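Local structure of exopolygalacturonase (Yersinia enterocolitica, 2UVF) at residues A59-R64 and L524-V529; V111-T116 and A453-M458; I463-K468 and V480-N485; M495-D500 and Y520-K525. The protein hydrolyses pectin-derived polygalacturonate as a family 28 exopolygalacturonase, probably releasing digalacturonic acid from chain ends in the periplasm. All coordinates share one frame; numbering follows the deposited sequence.

Contact 1 of 4, residues A59-R64 and L524-V529; sequences APEDTR and LKNVTV
The fibronectin type III domain meets a corner of the parallel beta-helix here, where Glu61 and Asp62 of a loop between two of its strands approach Lys525 and Asn526. A salt bridge forms the outer part of the contact: Lys525 NZ donates to Glu61 OE2 at 2.9 Å, arriving from above the carboxylate plane, 49° out of it. The two side chains cross at about a right angle, and the methylene chain of the lysine lies against the carboxylate, with Lys525 CD 3.5 Å from Glu61 CD. Long, flexible residues suit this surface, since each can span the gap between two domains. Deeper in, Asn526 sits where the coil turns from one face to the next, with positive phi and psi, a conformation that asparagine tolerates well. Its OD1 accepts from Asn558 ND2, and its ND2 donates to Asn484 OD1, while Asn484 in turn donates to Glu61 O. Within the loop, Asp62 OD1 takes the backbone N of Arg64 at 3.2 Å in an Asx turn, and Arg64 grips the same carboxylate side-on through NE and NH2. Asparagines linked from coil to coil at a turn are typical of the asparagine stacks of parallel beta-helices.

Contact 2 of 4, residues V111-T116 and A453-M458; sequences VMQNFT and AENNVM
Gln113 reaches from the fibronectin type III domain to Glu454 and Asn455, at a corner of the beta-helix, and the centre of the contact is closely fitted and polar. Gln113 NE2 donates to Glu454 OE2 at 3.0 Å with an N-H...O angle of 151°. The donor stands well above the carboxylate plane, and the amide and carboxylate are almost perpendicular, 89° apart. An extended glutamine chain bridges the domains, while Glu454 rises to meet it with CG placed between its backbone N and carbonyl carbon (chi1 52°). The same NE2 also donates to Trp57 O. Asn455 has the positive phi and psi that asparagine accepts at a turn, and its side chain lies across those of Gln113 and Val111; its CB comes within 3.5 Å of Val111 O.

The looser side is buried too, as are all four touching residues. There one valine methyl, Val111 CG2, lies against the side chain of Asn455, and the same methyl packs on Ala59 and Thr63 of the neighbouring loop.

Glu454 OE2 accepts a further bond from Trp425 NE1, and OE1 forms a salt bridge with Arg483 NE. With these partners around a buried carboxylate, Glu454 is probably ionised, and the domain interface depends on directed polar bonds as well as on shape.

Contact 3 of 4, residues I463-K468 and V480-N485; sequences IGLRAK and VTFRNN
Leu465 and Phe482 meet by apolar packing inside the beta-helix, between strands on different faces of the coil. Leu465 CD2 lies 3.6 Å from Phe482 CB, and the leucine and phenylalanine side chains run antiparallel alongside one another. The other methyl, Leu465 CD1, reaches Val480 CG1 at 4.1 Å. A branched leucine suits this place because its two methyls can serve two neighbours on the opposing strand, Val480 and Phe482, whose side chains both point inward while that of Thr481 between them points away. The leucine CG stands anti to the backbone N (chi1 177°), which carries both methyls across the interior.

A CH-pi contact adds to this. Leu465 CB lies over one face of the Phe482 ring, 4.2 Å from its centroid and 25° off the ring normal, displaced toward the rim. Asn485 covers the opposite face, so that the ring is sandwiched between a hydrocarbon group and an amide side chain.

The backbone supplies a third kind of contact. Gly464 O is 3.7 Å from Phe482 CE1. Having no side chain, Gly464 lets the ring close up to its backbone, with Phe482 CZ 4.1 Å from Gly464 CA, at the bend where the chain changes face.

Beyond the contact, Leu524 and Val527 of the next coil also pack against Phe482, and Lys468, farther along the 463-470 strand, touches the bound galacturonate. Alternating inward residues that fill the interior, repeated from coil to coil, are characteristic of the right-handed parallel beta-helix of family 28 enzymes.

Contact 4 of 4, residues M495-D500 and Y520-K525; sequences MVMTLD and YDFTLK
Met497 and Phe522 make a Met-aromatic contact across the hydrophobic interior. The methyl carries most of it: Met497 CE sits over the centre of one ring face, 3.7 Å from the Phe522 centroid and 11° off the normal, a CH-pi approach. The sulfur lies farther aside, with Met497 SD 4.6 Å from the same centroid in an oblique position. A bend at the last torsion (chi3 67°) brings the methyl over the ring, and the two side chains arrive from opposite directions. An unbranched, flexible methionine suits the distance between backbones, for Met497 CA and Phe522 CA are 9.8 Å apart.

Both strands belong to a parallel beta-helix, in which successive faces of a coil look at one another across the interior and every second side chain points inward. Phe522 also packs on Ala467 and Val480 of the preceding coil.

The remaining contact is apolar, a thioether sulfur against a methyl. Met495 SD touches Leu524 CD1 at 3.8 Å as the two side chains pass alongside, pointing opposite ways. With CG anti to the backbone N (chi1 -179°), Met495 extends across to the leucine, whose branched end fits beside the polarisable sulfur. Leu524 meets Phe482 and Val556 on the flanking coils as well.

Overall arrangement
Contacts 3 and 4 lie in the interior of the beta-helix, with centres 8 Å apart. Strand 463-470 pairs with 493-500 and strand 476-490 with 518-532, all in parallel, so the two contacts belong to successive coils. Contacts 1 and 2, 12 Å apart, join the fibronectin type III domain to corners of this helix. Contact 4 shares Leu524 and Lys525 with contact 1, though their centres are 17 Å apart, and Asn484 of contact 3 bonds to contact 1. Along the chain, contacts 2, 3 and 4 follow in series, with 2 and 3 nested inside the loop closed by contact 1. The N-terminal domain thus rests on several consecutive coils of the catalytic fold.

Contact 1 of 4, residues A59-R64 and L524-V529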
# COMPACT_ATOMS: atom_id res chain seq x y z
N ALA A 59 -10.29 5.24 15.39
CA ALA A 59 -11.73 5.37 15.34
C ALA A 59 -12.27 3.99 15.68
O ALA A 59 -11.63 3.00 15.33
CB ALA A 59 -12.18 5.79 13.95
N PRO A 60 -13.43 3.91 16.37
CA PRO A 60 -14.01 2.61 16.75
C PRO A 60 -14.69 1.85 15.61
O PRO A 60 -14.81 2.37 14.49
CB PRO A 60 -15.05 2.99 17.83
CG PRO A 60 -15.43 4.38 17.53
CD PRO A 60 -14.26 5.04 16.85
N GLU A 61 -15.15 0.64 15.91
CA GLU A 61 -15.84 -0.20 14.93
C GLU A 61 -17.10 0.46 14.35
O GLU A 61 -17.39 0.35 13.16
CB GLU A 61 -16.21 -1.52 15.58
CG GLU A 61 -16.72 -2.59 14.65
CD GLU A 61 -16.89 -3.91 15.37
OE1 GLU A 61 -17.62 -3.94 16.39
OE2 GLU A 61 -16.29 -4.91 14.94
N ASP A 62 -17.83 1.16 15.22
CA ASP A 62 -19.13 1.74 14.89
C ASP A 62 -19.02 3.26 15.00
O ASP A 62 -18.90 3.80 16.11
CB ASP A 62 -20.18 1.20 15.88
CG ASP A 62 -21.57 1.82 15.71
OD1 ASP A 62 -21.86 2.48 14.67
OD2 ASP A 62 -22.38 1.65 16.64
N THR A 63 -19.04 3.93 13.85
CA THR A 63 -18.87 5.38 13.78
C THR A 63 -20.16 6.07 13.36
O THR A 63 -20.15 7.23 12.97
CB THR A 63 -17.71 5.78 12.81
OG1 THR A 63 -18.05 5.39 11.47
CG2 THR A 63 -16.39 5.11 13.18
N ARG A 64 -21.27 5.35 13.46
CA ARG A 64 -22.59 5.85 13.06
C ARG A 64 -22.93 7.25 13.58
O ARG A 64 -23.63 8.02 12.90
CB ARG A 64 -23.68 4.87 13.47
CG ARG A 64 -23.86 3.71 12.50
CD ARG A 64 -25.01 2.79 12.91
NE ARG A 64 -24.67 1.93 14.04
CZ ARG A 64 -25.57 1.33 14.82
NH1 ARG A 64 -26.87 1.51 14.59
NH2 ARG A 64 -25.19 0.55 15.82
N LEU A 524 -15.31 -8.89 7.66
CA LEU A 524 -15.89 -7.89 6.79
C LEU A 524 -17.11 -7.25 7.47
O LEU A 524 -18.11 -7.92 7.71
CB LEU A 524 -16.27 -8.51 5.44
CG LEU A 524 -16.33 -7.59 4.22
CD1 LEU A 524 -14.97 -7.51 3.54
CD2 LEU A 524 -17.36 -8.12 3.25
N LYS A 525 -17.01 -5.96 7.80
CA LYS A 525 -18.00 -5.25 8.61
C LYS A 525 -18.20 -3.82 8.12
O LYS A 525 -17.22 -3.16 7.76
CB LYS A 525 -17.54 -5.20 10.07
CG LYS A 525 -18.68 -5.02 11.06
CD LYS A 525 -18.24 -5.29 12.50
CE LYS A 525 -17.68 -6.72 12.68
NZ LYS A 525 -17.79 -7.24 14.09
N ASN A 526 -19.45 -3.36 8.11
CA ASN A 526 -19.78 -1.95 7.80
C ASN A 526 -19.19 -1.51 6.46
O ASN A 526 -18.46 -0.54 6.40
CB ASN A 526 -19.26 -1.00 8.90
CG ASN A 526 -19.74 -1.37 10.30
OD1 ASN A 526 -20.69 -2.11 10.48
ND2 ASN A 526 -19.07 -0.82 11.30
N VAL A 527 -19.51 -2.26 5.40
CA VAL A 527 -18.95 -2.06 4.06
C VAL A 527 -20.09 -1.97 3.06
O VAL A 527 -21.00 -2.79 3.06
CB VAL A 527 -17.97 -3.22 3.66
CG1 VAL A 527 -17.71 -3.26 2.13
CG2 VAL A 527 -16.65 -3.13 4.45
N THR A 528 -20.04 -0.96 2.21
CA THR A 528 -21.04 -0.74 1.18
C THR A 528 -20.34 -0.73 -0.16
O THR A 528 -19.29 -0.11 -0.32
CB THR A 528 -21.76 0.61 1.40
OG1 THR A 528 -20.77 1.64 1.61
CG2 THR A 528 -22.67 0.53 2.63
N VAL A 529 -20.90 -1.46 -1.11
CA VAL A 529 -20.47 -1.40 -2.49
C VAL A 529 -21.66 -1.06 -3.36
O VAL A 529 -22.69 -1.73 -3.30
CB VAL A 529 -19.91 -2.77 -3.01
CG1 VAL A 529 -19.41 -2.63 -4.46
CG2 VAL A 529 -18.82 -3.32 -2.12

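Contact 2 of 4, residues V111-T116 and A453-M458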
# COMPACT_ATOMS: atom_id res chain seq x y z
N VAL A 111 -14.78 8.29 8.51
CA VAL A 111 -14.33 9.38 9.36
C VAL A 111 -12.82 9.56 9.22
O VAL A 111 -12.10 8.63 8.87
CB VAL A 111 -14.76 9.14 10.84
CG1 VAL A 111 -16.31 9.20 10.97
CG2 VAL A 111 -14.20 7.81 11.41
N MET A 112 -12.34 10.79 9.44
CA MET A 112 -10.90 11.06 9.45
C MET A 112 -10.25 10.64 10.77
O MET A 112 -10.87 10.71 11.83
CB MET A 112 -10.60 12.52 9.11
CG MET A 112 -11.11 12.98 7.73
SD MET A 112 -10.24 12.26 6.28
CE MET A 112 -11.32 10.91 5.86
N GLN A 113 -8.99 10.17 10.69
CA GLN A 113 -8.23 9.63 11.83
C GLN A 113 -6.84 10.27 11.87
O GLN A 113 -5.94 9.79 12.55
CB GLN A 113 -8.09 8.12 11.71
CG GLN A 113 -9.39 7.34 11.81
CD GLN A 113 -9.21 5.87 11.52
OE1 GLN A 113 -9.75 5.34 10.55
NE2 GLN A 113 -8.44 5.20 12.36
N ASN A 114 -6.65 11.36 11.13
CA ASN A 114 -5.37 12.05 11.07
C ASN A 114 -5.55 13.56 11.07
O ASN A 114 -6.56 14.06 10.57
CB ASN A 114 -4.53 11.59 9.86
CG ASN A 114 -5.05 12.14 8.54
OD1 ASN A 114 -5.93 11.53 7.92
ND2 ASN A 114 -4.48 13.27 8.09
N PHE A 115 -4.57 14.27 11.62
CA PHE A 115 -4.56 15.73 11.67
C PHE A 115 -3.10 16.19 11.66
O PHE A 115 -2.33 15.80 12.53
CB PHE A 115 -5.30 16.22 12.93
CG PHE A 115 -5.36 17.73 13.09
CD1 PHE A 115 -6.50 18.43 12.73
CD2 PHE A 115 -4.31 18.43 13.67
CE1 PHE A 115 -6.57 19.82 12.89
CE2 PHE A 115 -4.38 19.82 13.83
CZ PHE A 115 -5.51 20.51 13.44
N THR A 116 -2.72 17.00 10.67
CA THR A 116 -1.35 17.52 10.55
C THR A 116 -1.15 18.92 11.19
O THR A 116 -1.68 19.92 10.70
CB THR A 116 -0.89 17.56 9.07
OG1 THR A 116 -1.11 16.28 8.49
CG2 THR A 116 0.58 17.89 8.96
N ALA A 453 -7.82 -2.53 7.78
CA ALA A 453 -8.12 -1.57 6.71
C ALA A 453 -9.48 -0.87 6.94
O ALA A 453 -10.55 -1.45 6.70
CB ALA A 453 -8.06 -2.26 5.33
N GLU A 454 -9.44 0.37 7.42
CA GLU A 454 -10.66 1.10 7.80
C GLU A 454 -10.69 2.49 7.24
O GLU A 454 -9.67 3.13 7.11
CB GLU A 454 -10.83 1.16 9.33
CG GLU A 454 -9.60 1.70 10.08
CD GLU A 454 -9.84 1.85 11.56
OE1 GLU A 454 -10.97 1.52 12.00
OE2 GLU A 454 -8.91 2.28 12.28
N ASN A 455 -11.89 2.96 6.95
CA ASN A 455 -12.14 4.38 6.65
C ASN A 455 -11.42 4.78 5.37
O ASN A 455 -10.73 5.80 5.31
CB ASN A 455 -11.81 5.29 7.85
CG ASN A 455 -12.80 5.13 9.03
OD1 ASN A 455 -12.43 4.69 10.13
ND2 ASN A 455 -14.04 5.50 8.80
N ASN A 456 -11.61 3.94 4.34
CA ASN A 456 -11.01 4.07 3.04
C ASN A 456 -12.14 4.15 2.03
O ASN A 456 -13.25 3.66 2.26
CB ASN A 456 -10.10 2.85 2.68
CG ASN A 456 -8.90 2.68 3.61
OD1 ASN A 456 -7.93 3.43 3.56
ND2 ASN A 456 -8.95 1.65 4.43
N VAL A 457 -11.85 4.75 0.89
CA VAL A 457 -12.78 4.80 -0.23
C VAL A 457 -12.12 4.16 -1.47
O VAL A 457 -10.94 4.41 -1.74
CB VAL A 457 -13.25 6.28 -0.49
CG1 VAL A 457 -13.59 6.51 -1.92
CG2 VAL A 457 -14.44 6.60 0.39
N MET A 458 -12.87 3.32 -2.18
CA MET A 458 -12.37 2.68 -3.41
C MET A 458 -13.29 3.00 -4.58
O MET A 458 -14.50 2.79 -4.49
CB MET A 458 -12.30 1.16 -3.25
CG MET A 458 -11.34 0.65 -2.22
SD MET A 458 -11.87 0.93 -0.52
CE MET A 458 -10.65 -0.09 0.28

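Contact 3 of 4, residues I463-K468 and V480-N485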
# COMPACT_ATOMS: atom_id res chain seq x y z
N ILE A 463 -10.78 -5.02 -6.91
CA ILE A 463 -11.20 -5.83 -5.78
C ILE A 463 -10.97 -5.00 -4.53
O ILE A 463 -10.00 -4.25 -4.47
CB ILE A 463 -10.43 -7.23 -5.76
CG1 ILE A 463 -10.77 -8.04 -7.02
CG2 ILE A 463 -10.77 -8.05 -4.52
CD1 ILE A 463 -9.86 -9.25 -7.32
N GLY A 464 -11.86 -5.11 -3.54
CA GLY A 464 -11.60 -4.51 -2.22
C GLY A 464 -10.58 -5.29 -1.40
O GLY A 464 -9.50 -4.81 -1.09
N LEU A 465 -10.93 -6.51 -1.04
CA LEU A 465 -10.07 -7.34 -0.22
C LEU A 465 -9.77 -8.60 -1.01
O LEU A 465 -10.69 -9.33 -1.39
CB LEU A 465 -10.73 -7.64 1.13
CG LEU A 465 -10.01 -8.56 2.10
CD1 LEU A 465 -8.60 -8.09 2.41
CD2 LEU A 465 -10.82 -8.71 3.40
N ARG A 466 -8.49 -8.83 -1.28
CA ARG A 466 -8.04 -9.98 -2.07
C ARG A 466 -7.04 -10.82 -1.28
O ARG A 466 -5.98 -10.34 -0.91
CB ARG A 466 -7.44 -9.52 -3.42
CG ARG A 466 -6.75 -10.61 -4.28
CD ARG A 466 -7.70 -11.71 -4.77
NE ARG A 466 -7.32 -12.21 -6.10
CZ ARG A 466 -7.48 -13.47 -6.52
NH1 ARG A 466 -7.98 -14.40 -5.71
NH2 ARG A 466 -7.10 -13.81 -7.75
N ALA A 467 -7.41 -12.06 -1.00
CA ALA A 467 -6.60 -13.00 -0.22
C ALA A 467 -6.35 -14.21 -1.08
O ALA A 467 -7.27 -14.97 -1.40
CB ALA A 467 -7.28 -13.39 1.13
N LYS A 468 -5.09 -14.36 -1.49
CA LYS A 468 -4.67 -15.39 -2.44
C LYS A 468 -3.52 -16.21 -1.87
O LYS A 468 -2.62 -15.66 -1.24
CB LYS A 468 -4.28 -14.77 -3.80
CG LYS A 468 -4.01 -13.26 -3.74
CD LYS A 468 -2.77 -12.83 -4.52
CE LYS A 468 -3.07 -12.28 -5.90
NZ LYS A 468 -1.99 -11.32 -6.31
N VAL A 480 -7.35 -10.51 9.85
CA VAL A 480 -7.46 -9.44 8.85
C VAL A 480 -8.86 -8.84 8.96
O VAL A 480 -9.86 -9.56 8.88
CB VAL A 480 -7.20 -10.01 7.41
CG1 VAL A 480 -7.66 -9.03 6.34
CG2 VAL A 480 -5.71 -10.37 7.20
N THR A 481 -8.93 -7.52 9.19
CA THR A 481 -10.19 -6.79 9.33
C THR A 481 -10.33 -5.77 8.21
O THR A 481 -9.43 -4.98 7.97
CB THR A 481 -10.36 -6.08 10.73
OG1 THR A 481 -10.42 -7.07 11.76
CG2 THR A 481 -11.65 -5.26 10.79
N PHE A 482 -11.48 -5.79 7.56
CA PHE A 482 -11.78 -4.89 6.47
C PHE A 482 -13.12 -4.24 6.76
O PHE A 482 -14.17 -4.85 6.57
CB PHE A 482 -11.80 -5.68 5.15
CG PHE A 482 -11.97 -4.84 3.93
CD1 PHE A 482 -10.86 -4.43 3.19
CD2 PHE A 482 -13.24 -4.46 3.50
CE1 PHE A 482 -11.02 -3.68 2.04
CE2 PHE A 482 -13.40 -3.71 2.36
CZ PHE A 482 -12.29 -3.31 1.63
N ARG A 483 -13.09 -3.00 7.23
CA ARG A 483 -14.28 -2.37 7.81
C ARG A 483 -14.40 -0.88 7.50
O ARG A 483 -13.42 -0.23 7.19
CB ARG A 483 -14.33 -2.61 9.33
CG ARG A 483 -13.29 -1.86 10.13
CD ARG A 483 -13.60 -1.94 11.60
NE ARG A 483 -12.70 -1.13 12.41
CZ ARG A 483 -12.38 -1.40 13.68
NH1 ARG A 483 -12.85 -2.49 14.28
NH2 ARG A 483 -11.56 -0.59 14.33
N ASN A 484 -15.61 -0.34 7.64
CA ASN A 484 -15.81 1.09 7.51
C ASN A 484 -15.19 1.62 6.23
O ASN A 484 -14.49 2.62 6.23
CB ASN A 484 -15.25 1.81 8.72
CG ASN A 484 -15.97 1.45 9.99
OD1 ASN A 484 -17.11 0.98 9.96
ND2 ASN A 484 -15.31 1.67 11.12
N ASN A 485 -15.45 0.91 5.14
CA ASN A 485 -14.95 1.26 3.82
C ASN A 485 -16.11 1.40 2.88
O ASN A 485 -17.06 0.61 2.94
CB ASN A 485 -14.03 0.15 3.28
CG ASN A 485 -12.79 -0.03 4.10
OD1 ASN A 485 -12.40 -1.16 4.42
ND2 ASN A 485 -12.15 1.05 4.44

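Contact 4 of 4, residues M495-D500 and Y520-K525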
# COMPACT_ATOMS: atom_id res chain seq x y z
N MET A 495 -14.82 -9.19 -2.41
CA MET A 495 -13.84 -9.93 -1.63
C MET A 495 -13.55 -11.27 -2.30
O MET A 495 -14.46 -11.93 -2.79
CB MET A 495 -14.30 -10.12 -0.18
CG MET A 495 -13.31 -10.87 0.70
SD MET A 495 -13.75 -10.91 2.44
CE MET A 495 -15.08 -12.12 2.45
N VAL A 496 -12.27 -11.63 -2.34
CA VAL A 496 -11.86 -12.97 -2.77
C VAL A 496 -10.88 -13.58 -1.76
O VAL A 496 -10.06 -12.89 -1.16
CB VAL A 496 -11.23 -13.01 -4.19
CG1 VAL A 496 -11.17 -14.44 -4.71
CG2 VAL A 496 -12.03 -12.17 -5.14
N MET A 497 -11.04 -14.88 -1.54
CA MET A 497 -10.17 -15.69 -0.71
C MET A 497 -10.01 -17.00 -1.46
O MET A 497 -10.85 -17.89 -1.34
CB MET A 497 -10.83 -15.95 0.65
CG MET A 497 -11.27 -14.72 1.42
SD MET A 497 -11.87 -15.18 3.06
CE MET A 497 -10.38 -15.76 3.85
N THR A 498 -8.96 -17.12 -2.27
CA THR A 498 -8.69 -18.36 -2.99
C THR A 498 -7.51 -19.10 -2.39
O THR A 498 -6.55 -18.47 -1.93
CB THR A 498 -8.48 -18.15 -4.50
OG1 THR A 498 -7.79 -16.92 -4.74
CG2 THR A 498 -9.81 -18.12 -5.22
N LEU A 499 -7.62 -20.43 -2.37
CA LEU A 499 -6.59 -21.33 -1.84
C LEU A 499 -6.46 -22.50 -2.81
O LEU A 499 -7.32 -23.39 -2.87
CB LEU A 499 -6.99 -21.84 -0.45
CG LEU A 499 -5.94 -22.02 0.65
CD1 LEU A 499 -6.63 -22.45 1.94
CD2 LEU A 499 -4.83 -23.01 0.27
N ASP A 500 -5.38 -22.50 -3.59
CA ASP A 500 -5.23 -23.47 -4.67
C ASP A 500 -4.20 -24.60 -4.35
O ASP A 500 -3.00 -24.44 -4.60
CB ASP A 500 -4.93 -22.74 -6.01
CG ASP A 500 -5.81 -21.47 -6.24
OD1 ASP A 500 -6.09 -20.73 -5.27
OD2 ASP A 500 -6.21 -21.20 -7.40
N TYR A 520 -7.94 -17.73 7.79
CA TYR A 520 -8.91 -17.78 8.87
C TYR A 520 -8.95 -16.49 9.70
O TYR A 520 -7.96 -15.73 9.75
CB TYR A 520 -8.74 -19.04 9.75
CG TYR A 520 -7.52 -19.07 10.62
CD1 TYR A 520 -7.53 -18.49 11.89
CD2 TYR A 520 -6.34 -19.71 10.19
CE1 TYR A 520 -6.39 -18.52 12.70
CE2 TYR A 520 -5.20 -19.74 11.00
CZ TYR A 520 -5.24 -19.15 12.25
OH TYR A 520 -4.12 -19.17 13.05
N ASP A 521 -10.08 -16.25 10.35
CA ASP A 521 -10.26 -15.07 11.20
C ASP A 521 -10.20 -13.80 10.32
O ASP A 521 -9.31 -12.96 10.46
CB ASP A 521 -9.24 -15.08 12.35
CG ASP A 521 -9.48 -13.98 13.37
OD1 ASP A 521 -10.64 -13.50 13.48
OD2 ASP A 521 -8.50 -13.59 14.04
N PHE A 522 -11.15 -13.72 9.40
CA PHE A 522 -11.36 -12.56 8.53
C PHE A 522 -12.68 -11.93 8.89
O PHE A 522 -13.69 -12.62 9.04
CB PHE A 522 -11.40 -12.97 7.05
CG PHE A 522 -10.05 -12.98 6.37
CD1 PHE A 522 -8.96 -13.66 6.92
CD2 PHE A 522 -9.87 -12.32 5.14
CE1 PHE A 522 -7.72 -13.66 6.28
CE2 PHE A 522 -8.62 -12.34 4.49
CZ PHE A 522 -7.56 -13.01 5.06
N THR A 523 -12.67 -10.62 8.99
CA THR A 523 -13.83 -9.82 9.32
C THR A 523 -14.11 -8.78 8.24
O THR A 523 -13.26 -7.92 7.94
CB THR A 523 -13.64 -9.15 10.69
OG1 THR A 523 -13.50 -10.17 11.68
CG2 THR A 523 -14.81 -8.24 11.04
N LEU A 524 -15.31 -8.89 7.66
CA LEU A 524 -15.89 -7.89 6.79
C LEU A 524 -17.11 -7.25 7.47
O LEU A 524 -18.11 -7.92 7.71
CB LEU A 524 -16.27 -8.51 5.44
CG LEU A 524 -16.33 -7.59 4.22
CD1 LEU A 524 -14.97 -7.51 3.54
CD2 LEU A 524 -17.36 -8.12 3.25
N LYS A 525 -17.01 -5.96 7.80
CA LYS A 525 -18.00 -5.25 8.61
C LYS A 525 -18.20 -3.82 8.12
O LYS A 525 -17.22 -3.16 7.76
CB LYS A 525 -17.54 -5.20 10.07
CG LYS A 525 -18.68 -5.02 11.06
CD LYS A 525 -18.24 -5.29 12.50
CE LYS A 525 -17.68 -6.72 12.68
NZ LYS A 525 -17.79 -7.24 14.09